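Local coordinates for protein KLLA0F20702p (Kluyveromyces lactis, PDB 5Y5A) that probably helps recruit telomerase to chromosome ends, as the yeast telomerase protein Est1, by binding the telomere protein Cdc13, at residues I226-V231 with E236-R241; L140-Y145 with S153-K158; S390-L395 with L440-R445; G370-Y375 with H436-K441. All coordinates share one frame; numbering follows the deposited sequence.

Interaction 1: residues I226-V231 with E236-R241; sequences IASTIV and ETFLQR
Ser-228 and Arg-241 are brought together by their torsions: OG of Ser-228 stands anti to its carbonyl carbon (chi1 -65°), on the side facing helix 235-247, while the arginine chain bends at its third torsion and turns the edge of its guanidinium to meet it. Arg-241 NH1 donates to Ser-228 OG at 2.9 Å. The N-H...O angle of 138° shows a bent bond, and its exact geometry is doubtful because OG is modelled too close to the Thr-237 methyl. A second partner of OG is Leu-224 O, one turn back on its own helix. Methyl packing lies beside this polar pair, with Ala-227 CB 3.8 Å from Thr-237 CG2.

The two segments belong to consecutive helices, 218-230 and 235-247, whose local axes run antiparallel at 157° and approach to 9.5 Å. Such a helical hairpin is consistent with the TPR-like helical repeats expected of Est1 proteins. At the turn end of the hairpin a water joins the two sides: it donates to Val-231 O at 2.7 Å, just where the chain leaves the helix, and accepts from Thr-237 OG1 at 2.9 Å.

Several groups fix the guanidinium. NH1 lies 3.1 Å above the plane of the Phe-238 ring, toward its rim, so the same nitrogen meets both the serine hydroxyl and the ring. Arg-241 NH2 forms a salt bridge with Asp-225, and NE is hydrogen-bonded to Gln-257 OE1 on helix 251-263, which also touches Phe-238.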
loop_
_atom_site.group_PDB
_atom_site.type_symbol
_atom_site.label_atom_id
_atom_site.label_comp_id
_atom_site.label_asym_id
_atom_site.label_seq_id
_atom_site.Cartn_x
_atom_site.Cartn_y
_atom_site.Cartn_z
ATOM N N ILE A 226 1.922 -11.149 -4.475
ATOM C CA ILE A 226 2.768 -12.129 -3.822
ATOM C C ILE A 226 4.073 -11.479 -3.370
ATOM O O ILE A 226 4.530 -11.716 -2.252
ATOM C CB ILE A 226 3.051 -13.319 -4.738
ATOM C CG1 ILE A 226 1.731 -13.973 -5.149
ATOM C CG2 ILE A 226 3.924 -14.331 -4.024
ATOM C CD1 ILE A 226 1.886 -15.070 -6.186
ATOM N N ALA A 227 4.653 -10.637 -4.222
ATOM C CA ALA A 227 5.867 -9.904 -3.863
ATOM C C ALA A 227 5.672 -9.047 -2.602
ATOM O O ALA A 227 6.523 -9.043 -1.715
ATOM C CB ALA A 227 6.321 -9.038 -5.027
ATOM N N SER A 228 4.554 -8.325 -2.533
ATOM C CA SER A 228 4.201 -7.524 -1.358
ATOM C C SER A 228 4.001 -8.380 -0.121
ATOM O O SER A 228 4.277 -7.961 0.995
ATOM C CB SER A 228 2.921 -6.727 -1.606
ATOM O OG SER A 228 3.105 -5.769 -2.623
ATOM N N THR A 229 3.480 -9.578 -0.316
ATOM C CA THR A 229 3.184 -10.423 0.819
ATOM C C THR A 229 4.484 -10.868 1.499
ATOM O O THR A 229 4.627 -10.716 2.709
ATOM C CB THR A 229 2.322 -11.628 0.391
ATOM O OG1 THR A 229 1.051 -11.143 -0.060
ATOM C CG2 THR A 229 2.100 -12.586 1.548
ATOM N N ILE A 230 5.449 -11.360 0.729
ATOM C CA ILE A 230 6.653 -11.931 1.339
ATOM C C ILE A 230 7.642 -10.890 1.888
ATOM O O ILE A 230 8.398 -11.192 2.814
ATOM C CB ILE A 230 7.402 -12.855 0.349
ATOM C CG1 ILE A 230 7.890 -12.086 -0.880
ATOM C CG2 ILE A 230 6.513 -14.021 -0.065
ATOM C CD1 ILE A 230 8.783 -12.917 -1.802
ATOM N N VAL A 231 7.658 -9.686 1.315
ATOM C CA VAL A 231 8.475 -8.584 1.840
ATOM C C VAL A 231 7.719 -7.261 1.727
ATOM O O VAL A 231 7.998 -6.444 0.843
ATOM C CB VAL A 231 9.829 -8.421 1.109
ATOM C CG1 VAL A 231 10.729 -7.492 1.902
ATOM C CG2 VAL A 231 10.521 -9.755 0.896
ATOM N N GLU A 236 8.636 -0.432 -3.728
ATOM C CA GLU A 236 8.586 -0.514 -5.182
ATOM C C GLU A 236 7.432 -1.383 -5.678
ATOM O O GLU A 236 6.867 -1.129 -6.740
ATOM C CB GLU A 236 9.912 -1.041 -5.733
ATOM C CG GLU A 236 10.097 -0.803 -7.227
ATOM C CD GLU A 236 10.273 0.669 -7.580
ATOM O OE1 GLU A 236 10.698 1.458 -6.705
ATOM O OE2 GLU A 236 9.994 1.035 -8.744
ATOM N N THR A 237 7.071 -2.395 -4.898
ATOM C CA THR A 237 5.963 -3.264 -5.264
ATOM C C THR A 237 4.641 -2.505 -5.318
ATOM O O THR A 237 3.837 -2.710 -6.214
ATOM C CB THR A 237 5.809 -4.417 -4.276
ATOM O OG1 THR A 237 7.096 -4.972 -3.986
ATOM C CG2 THR A 237 4.911 -5.479 -4.870
ATOM N N PHE A 238 4.423 -1.642 -4.336
ATOM C CA PHE A 238 3.228 -0.802 -4.299
ATOM C C PHE A 238 3.254 0.198 -5.448
ATOM O O PHE A 238 2.227 0.478 -6.059
ATOM C CB PHE A 238 3.123 -0.066 -2.950
ATOM C CG PHE A 238 2.938 -0.983 -1.775
ATOM C CD1 PHE A 238 4.035 -1.559 -1.147
ATOM C CD2 PHE A 238 1.667 -1.269 -1.292
ATOM C CE1 PHE A 238 3.867 -2.408 -0.059
ATOM C CE2 PHE A 238 1.493 -2.110 -0.204
ATOM C CZ PHE A 238 2.594 -2.682 0.411
ATOM N N LEU A 239 4.438 0.728 -5.744
ATOM C CA LEU A 239 4.579 1.682 -6.838
ATOM C C LEU A 239 4.115 1.070 -8.157
ATOM O O LEU A 239 3.350 1.680 -8.910
ATOM C CB LEU A 239 6.029 2.159 -6.975
ATOM C CG LEU A 239 6.170 3.228 -8.063
ATOM C CD1 LEU A 239 5.817 4.610 -7.514
ATOM C CD2 LEU A 239 7.545 3.232 -8.700
ATOM N N GLN A 240 4.567 -0.145 -8.428
ATOM C CA GLN A 240 4.256 -0.786 -9.697
ATOM C C GLN A 240 2.777 -1.144 -9.770
ATOM O O GLN A 240 2.163 -1.072 -10.833
ATOM C CB GLN A 240 5.131 -2.018 -9.900
ATOM C CG GLN A 240 6.607 -1.691 -10.073
ATOM C CD GLN A 240 6.882 -0.815 -11.293
ATOM O OE1 GLN A 240 6.230 -0.945 -12.335
ATOM N NE2 GLN A 240 7.855 0.081 -11.165
ATOM N N ARG A 241 2.199 -1.498 -8.627
ATOM C CA ARG A 241 0.763 -1.740 -8.554
ATOM C C ARG A 241 -0.014 -0.479 -8.917
ATOM O O ARG A 241 -0.998 -0.524 -9.658
ATOM C CB ARG A 241 0.364 -2.205 -7.160
ATOM C CG ARG A 241 0.036 -3.669 -7.083
ATOM C CD ARG A 241 -0.971 -3.921 -5.997
ATOM N NE ARG A 241 -0.411 -3.556 -4.709
ATOM C CZ ARG A 241 0.380 -4.350 -4.000
ATOM N NH1 ARG A 241 0.851 -3.941 -2.831
ATOM N NH2 ARG A 241 0.696 -5.556 -4.462
HETATM O O HOH W 1 6.709 -5.142 -1.105
#

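Interaction 2: residues L140-Y145 with S153-K158; sequences LIFANY and SDTRSK
Phe-142 overlaps the aliphatic part of Arg-156, its CD2 approaching CG of the arginine to 3.3 Å, a tight contact. CG of Phe-142 stands anti to its carbonyl carbon (chi1 -81°), which directs the ring to the 153-158 segment. The arginine runs alongside the ring, the two chains pointing contrary ways, and with the ring and guanidinium planes 86° apart they do not stack. The guanidinium instead turns one face toward the root of the phenylalanine, with Phe-142 CB 4.2 Å above its plane. Arg-156 NH1 is modelled implausibly near Phe-142 O at a poor angle, so the placing of that group is doubtful. Farther along the ring, Thr-155 CG2 meets CZ of Phe-142 at 3.9 Å, the threonine coming in roughly perpendicular to the phenylalanine.

The contact joins the C-terminal end of the long helix 113-144 to the short helix 155-158 across the intervening loop, in a region assigned to the Est1 family of the TPR clan. Phe-142 also touches Leu-147 and Ile-161 from loops and Ser-188 on helix 179-206. Replacing Phe-142 by an alanine would probably open a gap between helices 113-144 and 155-158, leaving the Arg-156 chain without the ring it lies along.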
loop_
_atom_site.group_PDB
_atom_site.type_symbol
_atom_site.label_atom_id
_atom_site.label_comp_id
_atom_site.label_asym_id
_atom_site.label_seq_id
_atom_site.Cartn_x
_atom_site.Cartn_y
_atom_site.Cartn_z
ATOM N N LEU A 140 14.758 -22.260 -9.067
ATOM C CA LEU A 140 16.061 -22.623 -8.527
ATOM C C LEU A 140 16.049 -22.508 -7.014
ATOM O O LEU A 140 16.431 -23.438 -6.306
ATOM C CB LEU A 140 17.162 -21.732 -9.106
ATOM C CG LEU A 140 18.539 -21.886 -8.449
ATOM C CD1 LEU A 140 19.125 -23.261 -8.733
ATOM C CD2 LEU A 140 19.501 -20.795 -8.887
ATOM N N ILE A 141 15.591 -21.359 -6.532
ATOM C CA ILE A 141 15.587 -21.054 -5.110
ATOM C C ILE A 141 14.735 -22.038 -4.316
ATOM O O ILE A 141 15.198 -22.619 -3.336
ATOM C CB ILE A 141 15.085 -19.625 -4.862
ATOM C CG1 ILE A 141 16.141 -18.616 -5.314
ATOM C CG2 ILE A 141 14.750 -19.418 -3.397
ATOM C CD1 ILE A 141 15.643 -17.188 -5.335
ATOM N N PHE A 142 13.513 -22.230 -4.756
ATOM C CA PHE A 142 12.593 -23.112 -4.088
ATOM C C PHE A 142 12.967 -24.583 -4.183
ATOM O O PHE A 142 12.453 -25.400 -3.448
ATOM C CB PHE A 142 11.197 -22.896 -4.641
ATOM C CG PHE A 142 10.492 -21.711 -4.059
ATOM C CD1 PHE A 142 10.708 -20.459 -4.555
ATOM C CD2 PHE A 142 9.614 -21.858 -3.020
ATOM C CE1 PHE A 142 10.071 -19.369 -4.027
ATOM C CE2 PHE A 142 8.968 -20.770 -2.489
ATOM C CZ PHE A 142 9.198 -19.525 -2.996
ATOM N N ALA A 143 13.859 -24.912 -5.100
ATOM C CA ALA A 143 14.303 -26.293 -5.285
ATOM C C ALA A 143 15.417 -26.668 -4.312
ATOM O O ALA A 143 15.546 -27.829 -3.919
ATOM C CB ALA A 143 14.764 -26.518 -6.717
ATOM N N ASN A 144 16.225 -25.683 -3.930
ATOM C CA ASN A 144 17.348 -25.917 -3.025
ATOM C C ASN A 144 17.009 -25.730 -1.548
ATOM O O ASN A 144 17.472 -26.487 -0.695
ATOM C CB ASN A 144 18.513 -24.993 -3.381
ATOM C CG ASN A 144 19.343 -25.515 -4.531
ATOM O OD1 ASN A 144 20.360 -26.179 -4.324
ATOM N ND2 ASN A 144 18.918 -25.213 -5.751
ATOM N N TYR A 145 16.204 -24.717 -1.243
ATOM C CA TYR A 145 16.028 -24.313 0.146
ATOM C C TYR A 145 14.566 -24.289 0.591
ATOM O O TYR A 145 13.666 -23.977 -0.194
ATOM C CB TYR A 145 16.669 -22.938 0.361
ATOM C CG TYR A 145 18.084 -22.840 -0.181
ATOM C CD1 TYR A 145 19.136 -23.498 0.446
ATOM C CD2 TYR A 145 18.368 -22.093 -1.322
ATOM C CE1 TYR A 145 20.427 -23.415 -0.044
ATOM C CE2 TYR A 145 19.659 -22.004 -1.818
ATOM C CZ TYR A 145 20.682 -22.666 -1.175
ATOM O OH TYR A 145 21.968 -22.585 -1.657
ATOM N N SER A 153 3.594 -20.796 3.921
ATOM C CA SER A 153 3.762 -22.129 3.350
ATOM C C SER A 153 3.109 -22.300 1.979
ATOM O O SER A 153 3.613 -23.032 1.128
ATOM C CB SER A 153 3.199 -23.168 4.315
ATOM O OG SER A 153 1.901 -22.794 4.739
ATOM N N ASP A 154 1.990 -21.620 1.767
ATOM C CA ASP A 154 1.229 -21.762 0.533
ATOM C C ASP A 154 1.840 -20.992 -0.629
ATOM O O ASP A 154 1.285 -20.983 -1.727
ATOM C CB ASP A 154 -0.201 -21.290 0.753
ATOM C CG ASP A 154 -0.259 -19.883 1.297
ATOM O OD1 ASP A 154 -0.170 -19.719 2.534
ATOM O OD2 ASP A 154 -0.382 -18.937 0.493
ATOM N N THR A 155 2.969 -20.335 -0.382
ATOM C CA THR A 155 3.644 -19.553 -1.413
ATOM C C THR A 155 4.105 -20.433 -2.569
ATOM O O THR A 155 3.950 -20.073 -3.738
ATOM C CB THR A 155 4.852 -18.800 -0.843
ATOM O OG1 THR A 155 4.394 -17.736 -0.002
ATOM C CG2 THR A 155 5.702 -18.210 -1.960
ATOM N N ARG A 156 4.643 -21.604 -2.278
ATOM C CA ARG A 156 5.058 -22.505 -3.338
ATOM C C ARG A 156 3.867 -22.805 -4.201
ATOM O O ARG A 156 3.935 -22.710 -5.399
ATOM C CB ARG A 156 5.552 -23.824 -2.772
ATOM C CG ARG A 156 7.035 -23.902 -2.560
ATOM C CD ARG A 156 7.422 -25.243 -1.973
ATOM N NE ARG A 156 8.739 -25.602 -2.446
ATOM C CZ ARG A 156 9.810 -25.662 -1.677
ATOM N NH1 ARG A 156 10.827 -26.422 -2.018
ATOM N NH2 ARG A 156 9.865 -24.966 -0.568
ATOM N N SER A 157 2.767 -23.174 -3.581
ATOM C CA SER A 157 1.560 -23.495 -4.334
ATOM C C SER A 157 1.187 -22.382 -5.304
ATOM O O SER A 157 0.958 -22.630 -6.486
ATOM C CB SER A 157 0.394 -23.757 -3.378
ATOM O OG SER A 157 0.784 -24.615 -2.322
ATOM N N LYS A 158 1.138 -21.155 -4.797
ATOM C CA LYS A 158 0.751 -19.997 -5.602
ATOM C C LYS A 158 1.666 -19.744 -6.792
ATOM O O LYS A 158 1.285 -19.042 -7.726
ATOM C CB LYS A 158 0.719 -18.738 -4.739
ATOM C CG LYS A 158 -0.399 -18.689 -3.725
ATOM C CD LYS A 158 -0.374 -17.358 -2.997
ATOM C CE LYS A 158 -1.495 -17.252 -1.990
ATOM N NZ LYS A 158 -1.444 -15.954 -1.265
#

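Interaction 3: residues S390-L395 with L440-R445; sequences SETKFL and LKFAHR
Leu-395 over the face of Phe-442 makes this an apolar CH-pi contact between helix 385-410 and the short helix 437-444, within the all-helical region assigned to the Est1 DNA/RNA binding family. The evidence is direct: Leu-395 CG lies 4.1 Å from the centroid of the Phe-442 ring and only 14° off its normal. One branch of the leucine extends the overlap toward the base of the ring, CD2 coming to 3.9 Å from Phe-442 CG. On the phenylalanine side, CG is anti to the backbone N (chi1 -174°), which sends the ring out across the gap to lie alongside the leucine, pointing the contrary way. Thr-392, almost one turn earlier on the same helix, approaches from another quarter: its CG2 sits near the ring plane, 4.2 Å from Phe-442 CE2. The threonine hydroxyl takes no part, being hydrogen-bonded to Ile-388 O of its own helix.

Around this pair, Phe-442 also meets Phe-399, with ring planes at about 40°, and Leu-395 rests on Phe-372 and Trp-432. With an alanine in place of Phe-442, Leu-395 would probably lose the ring face beneath it and a gap is likely to open between the two helices. Because the contact is made mainly by carbon groups against an aromatic face and edge, its hold probably depends on shape and close fit rather than on charge or directed polar bonds.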
loop_
_atom_site.group_PDB
_atom_site.type_symbol
_atom_site.label_atom_id
_atom_site.label_comp_id
_atom_site.label_asym_id
_atom_site.label_seq_id
_atom_site.Cartn_x
_atom_site.Cartn_y
_atom_site.Cartn_z
ATOM N N SER A 390 -1.205 25.963 8.271
ATOM C CA SER A 390 -1.525 25.133 7.111
ATOM C C SER A 390 -1.508 23.655 7.474
ATOM O O SER A 390 -2.406 22.907 7.099
ATOM C CB SER A 390 -0.541 25.385 5.963
ATOM O OG SER A 390 -0.705 26.685 5.434
ATOM N N GLU A 391 -0.475 23.244 8.198
ATOM C CA GLU A 391 -0.357 21.869 8.666
ATOM C C GLU A 391 -1.493 21.536 9.639
ATOM O O GLU A 391 -2.069 20.451 9.590
ATOM C CB GLU A 391 1.017 21.650 9.317
ATOM C CG GLU A 391 1.270 20.240 9.836
ATOM C CD GLU A 391 2.746 19.970 10.115
ATOM O OE1 GLU A 391 3.045 19.141 11.001
ATOM O OE2 GLU A 391 3.610 20.574 9.442
ATOM N N THR A 392 -1.826 22.482 10.510
ATOM C CA THR A 392 -2.917 22.304 11.469
ATOM C C THR A 392 -4.272 22.172 10.759
ATOM O O THR A 392 -5.123 21.357 11.155
ATOM C CB THR A 392 -2.959 23.480 12.469
ATOM O OG1 THR A 392 -1.722 23.527 13.183
ATOM C CG2 THR A 392 -4.104 23.337 13.464
ATOM N N LYS A 393 -4.466 22.965 9.706
ATOM C CA LYS A 393 -5.698 22.904 8.918
ATOM C C LYS A 393 -5.905 21.517 8.298
ATOM O O LYS A 393 -7.035 21.040 8.202
ATOM C CB LYS A 393 -5.692 23.969 7.812
ATOM C CG LYS A 393 -5.884 25.397 8.294
ATOM C CD LYS A 393 -7.273 25.596 8.860
ATOM C CE LYS A 393 -7.503 27.038 9.274
ATOM N NZ LYS A 393 -8.881 27.217 9.811
ATOM N N PHE A 394 -4.816 20.874 7.878
ATOM C CA PHE A 394 -4.911 19.541 7.274
ATOM C C PHE A 394 -5.307 18.521 8.334
ATOM O O PHE A 394 -6.160 17.670 8.105
ATOM C CB PHE A 394 -3.586 19.129 6.610
ATOM C CG PHE A 394 -3.703 17.909 5.708
ATOM C CD1 PHE A 394 -4.945 17.466 5.260
ATOM C CD2 PHE A 394 -2.571 17.204 5.321
ATOM C CE1 PHE A 394 -5.057 16.352 4.434
ATOM C CE2 PHE A 394 -2.672 16.078 4.494
ATOM C CZ PHE A 394 -3.920 15.655 4.053
ATOM N N LEU A 395 -4.668 18.615 9.491
ATOM C CA LEU A 395 -4.921 17.709 10.602
ATOM C C LEU A 395 -6.377 17.842 11.060
ATOM O O LEU A 395 -7.035 16.849 11.375
ATOM C CB LEU A 395 -3.946 18.009 11.742
ATOM C CG LEU A 395 -3.505 16.905 12.705
ATOM C CD1 LEU A 395 -3.148 15.627 11.973
ATOM C CD2 LEU A 395 -2.315 17.405 13.505
ATOM N N LEU A 440 -1.111 12.821 18.651
ATOM C CA LEU A 440 -1.685 12.534 19.961
ATOM C C LEU A 440 -2.151 13.806 20.664
ATOM O O LEU A 440 -3.231 13.834 21.248
ATOM C CB LEU A 440 -0.668 11.800 20.841
ATOM C CG LEU A 440 -1.087 11.583 22.296
ATOM C CD1 LEU A 440 -2.355 10.742 22.377
ATOM C CD2 LEU A 440 0.035 10.947 23.098
ATOM N N LYS A 441 -1.336 14.858 20.609
ATOM C CA LYS A 441 -1.699 16.104 21.279
ATOM C C LYS A 441 -2.919 16.756 20.632
ATOM O O LYS A 441 -3.799 17.239 21.332
ATOM C CB LYS A 441 -0.517 17.074 21.292
ATOM C CG LYS A 441 0.603 16.614 22.212
ATOM C CD LYS A 441 1.886 17.402 22.010
ATOM C CE LYS A 441 2.991 16.910 22.948
ATOM N NZ LYS A 441 4.301 17.580 22.693
ATOM N N PHE A 442 -2.966 16.768 19.303
ATOM C CA PHE A 442 -4.115 17.313 18.585
ATOM C C PHE A 442 -5.391 16.534 18.934
ATOM O O PHE A 442 -6.445 17.124 19.182
ATOM C CB PHE A 442 -3.876 17.275 17.065
ATOM C CG PHE A 442 -4.958 17.951 16.258
ATOM C CD1 PHE A 442 -6.117 17.273 15.911
ATOM C CD2 PHE A 442 -4.815 19.273 15.850
ATOM C CE1 PHE A 442 -7.115 17.892 15.171
ATOM C CE2 PHE A 442 -5.805 19.894 15.106
ATOM C CZ PHE A 442 -6.960 19.198 14.766
ATOM N N ALA A 443 -5.275 15.209 18.936
ATOM C CA ALA A 443 -6.398 14.322 19.207
ATOM C C ALA A 443 -6.936 14.499 20.626
ATOM O O ALA A 443 -8.145 14.544 20.834
ATOM C CB ALA A 443 -5.981 12.870 18.973
ATOM N N HIS A 444 -6.024 14.603 21.586
ATOM C CA HIS A 444 -6.346 14.842 22.998
ATOM C C HIS A 444 -7.075 16.159 23.227
ATOM O O HIS A 444 -7.816 16.316 24.204
ATOM C CB HIS A 444 -5.065 14.833 23.823
ATOM C CG HIS A 444 -4.729 13.507 24.421
ATOM N ND1 HIS A 444 -3.489 13.220 24.948
ATOM C CD2 HIS A 444 -5.485 12.395 24.613
ATOM C CE1 HIS A 444 -3.484 11.987 25.425
ATOM N NE2 HIS A 444 -4.688 11.468 25.232
ATOM N N ARG A 445 -6.854 17.110 22.328
ATOM C CA ARG A 445 -7.458 18.430 22.453
ATOM C C ARG A 445 -8.618 18.657 21.474
ATOM O O ARG A 445 -9.206 19.733 21.446
ATOM C CB ARG A 445 -6.375 19.496 22.275
ATOM C CG ARG A 445 -5.465 19.608 23.494
ATOM C CD ARG A 445 -4.086 20.177 23.170
ATOM N NE ARG A 445 -3.223 20.094 24.344
ATOM C CZ ARG A 445 -2.614 18.981 24.746
ATOM N NH1 ARG A 445 -2.763 17.853 24.057
ATOM N NH2 ARG A 445 -1.852 18.994 25.834
#

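Interaction 4: residues G370-Y375 with H436-K441; sequences GSFHMY and HKNVLK
His-373 lays CE1 over one face of the His-436 ring, 3.3 Å above its plane and toward the rim, and this carbon is 3.4 Å from NE2 of His-436. Centroids 4.6 Å apart and planes at 50° make this an oblique ring pair. Beside it, Phe-372 reaches out with CG anti to the backbone N (chi1 175°) and brings the edge of its ring to Asn-438, where CE2 lies 3.9 Å from ND2. The same CE2 meets Val-439 CG2 at 4.2 Å, so one corner of the ring touches both an amide and a methyl.

These groups link the long helix 339-379 to the first turn of helix 437-444, with His-436 at its N-cap position, in the helical region assigned to the Est1 DNA/RNA binding family. The backbones stay well apart, the nearest CA atoms, those of Phe-372 and Val-439, being 10.1 Å from each other, so side chains alone bridge the space.

A second shell fixes the rings. Trp-432 on helix 421-433 is hydrogen-bonded through NE1 to His-373 NE2 and meets both histidine rings, while NE2 of His-436 is held by Pro-493 O. Within its own helix, Phe-372 supports the neighbouring His-373, its CD2 lying 4.2 Å above the centre of the imidazole. Phe-372 is itself backed by Leu-395 and Ile-398 of helix 385-410. Next to His-436, Lys-437 NZ is hydrogen-bonded to the backbone of the bound peptide.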
loop_
_atom_site.group_PDB
_atom_site.type_symbol
_atom_site.label_atom_id
_atom_site.label_comp_id
_atom_site.label_asym_id
_atom_site.label_seq_id
_atom_site.Cartn_x
_atom_site.Cartn_y
_atom_site.Cartn_z
ATOM N N GLY A 370 -1.848 8.392 5.636
ATOM C CA GLY A 370 -0.585 8.452 4.926
ATOM C C GLY A 370 -0.313 9.823 4.332
ATOM O O GLY A 370 0.809 10.306 4.372
ATOM N N SER A 371 -1.349 10.461 3.801
ATOM C CA SER A 371 -1.194 11.763 3.167
ATOM C C SER A 371 -0.733 12.874 4.104
ATOM O O SER A 371 -0.173 13.875 3.645
ATOM C CB SER A 371 -2.500 12.177 2.500
ATOM O OG SER A 371 -2.673 11.440 1.299
ATOM N N PHE A 372 -0.972 12.721 5.404
ATOM C CA PHE A 372 -0.482 13.718 6.358
ATOM C C PHE A 372 1.043 13.670 6.394
ATOM O O PHE A 372 1.703 14.699 6.550
ATOM C CB PHE A 372 -1.059 13.499 7.770
ATOM C CG PHE A 372 -0.486 14.444 8.815
ATOM C CD1 PHE A 372 -0.926 15.759 8.900
ATOM C CD2 PHE A 372 0.481 14.010 9.710
ATOM C CE1 PHE A 372 -0.407 16.627 9.845
ATOM C CE2 PHE A 372 1.014 14.879 10.667
ATOM C CZ PHE A 372 0.570 16.187 10.733
ATOM N N HIS A 373 1.602 12.474 6.243
ATOM C CA HIS A 373 3.054 12.330 6.244
ATOM C C HIS A 373 3.623 12.632 4.857
ATOM O O HIS A 373 4.758 13.057 4.744
ATOM C CB HIS A 373 3.460 10.931 6.709
ATOM C CG HIS A 373 2.938 10.583 8.069
ATOM N ND1 HIS A 373 3.635 10.860 9.225
ATOM C CD2 HIS A 373 1.771 10.014 8.456
ATOM C CE1 HIS A 373 2.927 10.462 10.267
ATOM N NE2 HIS A 373 1.794 9.943 9.830
ATOM N N MET A 374 2.832 12.418 3.808
ATOM C CA MET A 374 3.210 12.920 2.484
ATOM C C MET A 374 3.387 14.441 2.578
ATOM O O MET A 374 4.386 14.993 2.117
ATOM C CB MET A 374 2.162 12.565 1.424
ATOM C CG MET A 374 1.956 11.061 1.214
ATOM S SD MET A 374 3.464 10.193 0.707
ATOM C CE MET A 374 3.584 10.703 -1.010
ATOM N N TYR A 375 2.400 15.099 3.185
ATOM C CA TYR A 375 2.437 16.540 3.415
ATOM C C TYR A 375 3.749 16.981 4.078
ATOM O O TYR A 375 4.356 17.969 3.661
ATOM C CB TYR A 375 1.238 16.977 4.285
ATOM C CG TYR A 375 1.143 18.478 4.537
ATOM C CD1 TYR A 375 2.011 19.115 5.412
ATOM C CD2 TYR A 375 0.172 19.253 3.903
ATOM C CE1 TYR A 375 1.940 20.470 5.642
ATOM C CE2 TYR A 375 0.091 20.622 4.132
ATOM C CZ TYR A 375 0.979 21.218 5.008
ATOM O OH TYR A 375 0.918 22.565 5.254
ATOM N N HIS A 436 2.498 9.132 17.097
ATOM C CA HIS A 436 3.076 10.445 16.833
ATOM C C HIS A 436 2.619 11.454 17.891
ATOM O O HIS A 436 1.431 11.725 18.042
ATOM C CB HIS A 436 2.705 10.914 15.423
ATOM C CG HIS A 436 2.986 9.894 14.364
ATOM N ND1 HIS A 436 4.258 9.638 13.894
ATOM C CD2 HIS A 436 2.167 9.044 13.698
ATOM C CE1 HIS A 436 4.209 8.685 12.985
ATOM N NE2 HIS A 436 2.952 8.295 12.856
ATOM N N LYS A 437 3.578 12.002 18.622
ATOM C CA LYS A 437 3.284 12.926 19.709
ATOM C C LYS A 437 2.418 14.109 19.278
ATOM O O LYS A 437 1.454 14.453 19.958
ATOM C CB LYS A 437 4.585 13.427 20.326
ATOM C CG LYS A 437 5.334 12.335 21.064
ATOM C CD LYS A 437 4.378 11.535 21.938
ATOM C CE LYS A 437 5.115 10.507 22.781
ATOM N NZ LYS A 437 4.173 9.700 23.598
ATOM N N ASN A 438 2.756 14.722 18.147
ATOM C CA ASN A 438 1.985 15.852 17.649
ATOM C C ASN A 438 0.538 15.465 17.332
ATOM O O ASN A 438 -0.385 16.246 17.553
ATOM C CB ASN A 438 2.659 16.448 16.407
ATOM C CG ASN A 438 2.917 15.405 15.312
ATOM O OD1 ASN A 438 3.329 14.277 15.593
ATOM N ND2 ASN A 438 2.682 15.789 14.060
ATOM N N VAL A 439 0.339 14.258 16.809
ATOM C CA VAL A 439 -0.999 13.814 16.445
ATOM C C VAL A 439 -1.783 13.475 17.709
ATOM O O VAL A 439 -2.955 13.821 17.833
ATOM C CB VAL A 439 -0.954 12.605 15.490
ATOM C CG1 VAL A 439 -2.361 12.106 15.188
ATOM C CG2 VAL A 439 -0.234 12.988 14.211
ATOM N N LEU A 440 -1.111 12.821 18.651
ATOM C CA LEU A 440 -1.685 12.534 19.961
ATOM C C LEU A 440 -2.151 13.806 20.664
ATOM O O LEU A 440 -3.231 13.834 21.248
ATOM C CB LEU A 440 -0.668 11.800 20.841
ATOM C CG LEU A 440 -1.087 11.583 22.296
ATOM C CD1 LEU A 440 -2.355 10.742 22.377
ATOM C CD2 LEU A 440 0.035 10.947 23.098
ATOM N N LYS A 441 -1.336 14.858 20.609
ATOM C CA LYS A 441 -1.699 16.104 21.279
ATOM C C LYS A 441 -2.919 16.756 20.632
ATOM O O LYS A 441 -3.799 17.239 21.332
ATOM C CB LYS A 441 -0.517 17.074 21.292
ATOM C CG LYS A 441 0.603 16.614 22.212
ATOM C CD LYS A 441 1.886 17.402 22.010
ATOM C CE LYS A 441 2.991 16.910 22.948
ATOM N NZ LYS A 441 4.301 17.580 22.693
#

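Interactions 3 and 4 are neighbours, their centres 8 Å apart, and share Leu-440 and Lys-441 on helix 437-444. They meet directly where Leu-395 CD1 lies 3.6 Å from Phe-372 CE1, so helices 339-379, 385-410 and 437-444 pack as one group. Helix 437-444 also reaches the bound peptide, probably from Cdc13, through Lys-437, Leu-440, Lys-441 and His-444, and Val-231 of interaction 1 packs on an apolar side chain of bound peptide. Interactions 1 and 2 also touch, Ile-226 CD1 packing 4.1 Å from Lys-158 CB. Interaction 1 approaches interaction 4 to about 9 Å between nearest atoms, whereas interactions 2 and 3 have centres 47 Å apart, across the centre of the chain.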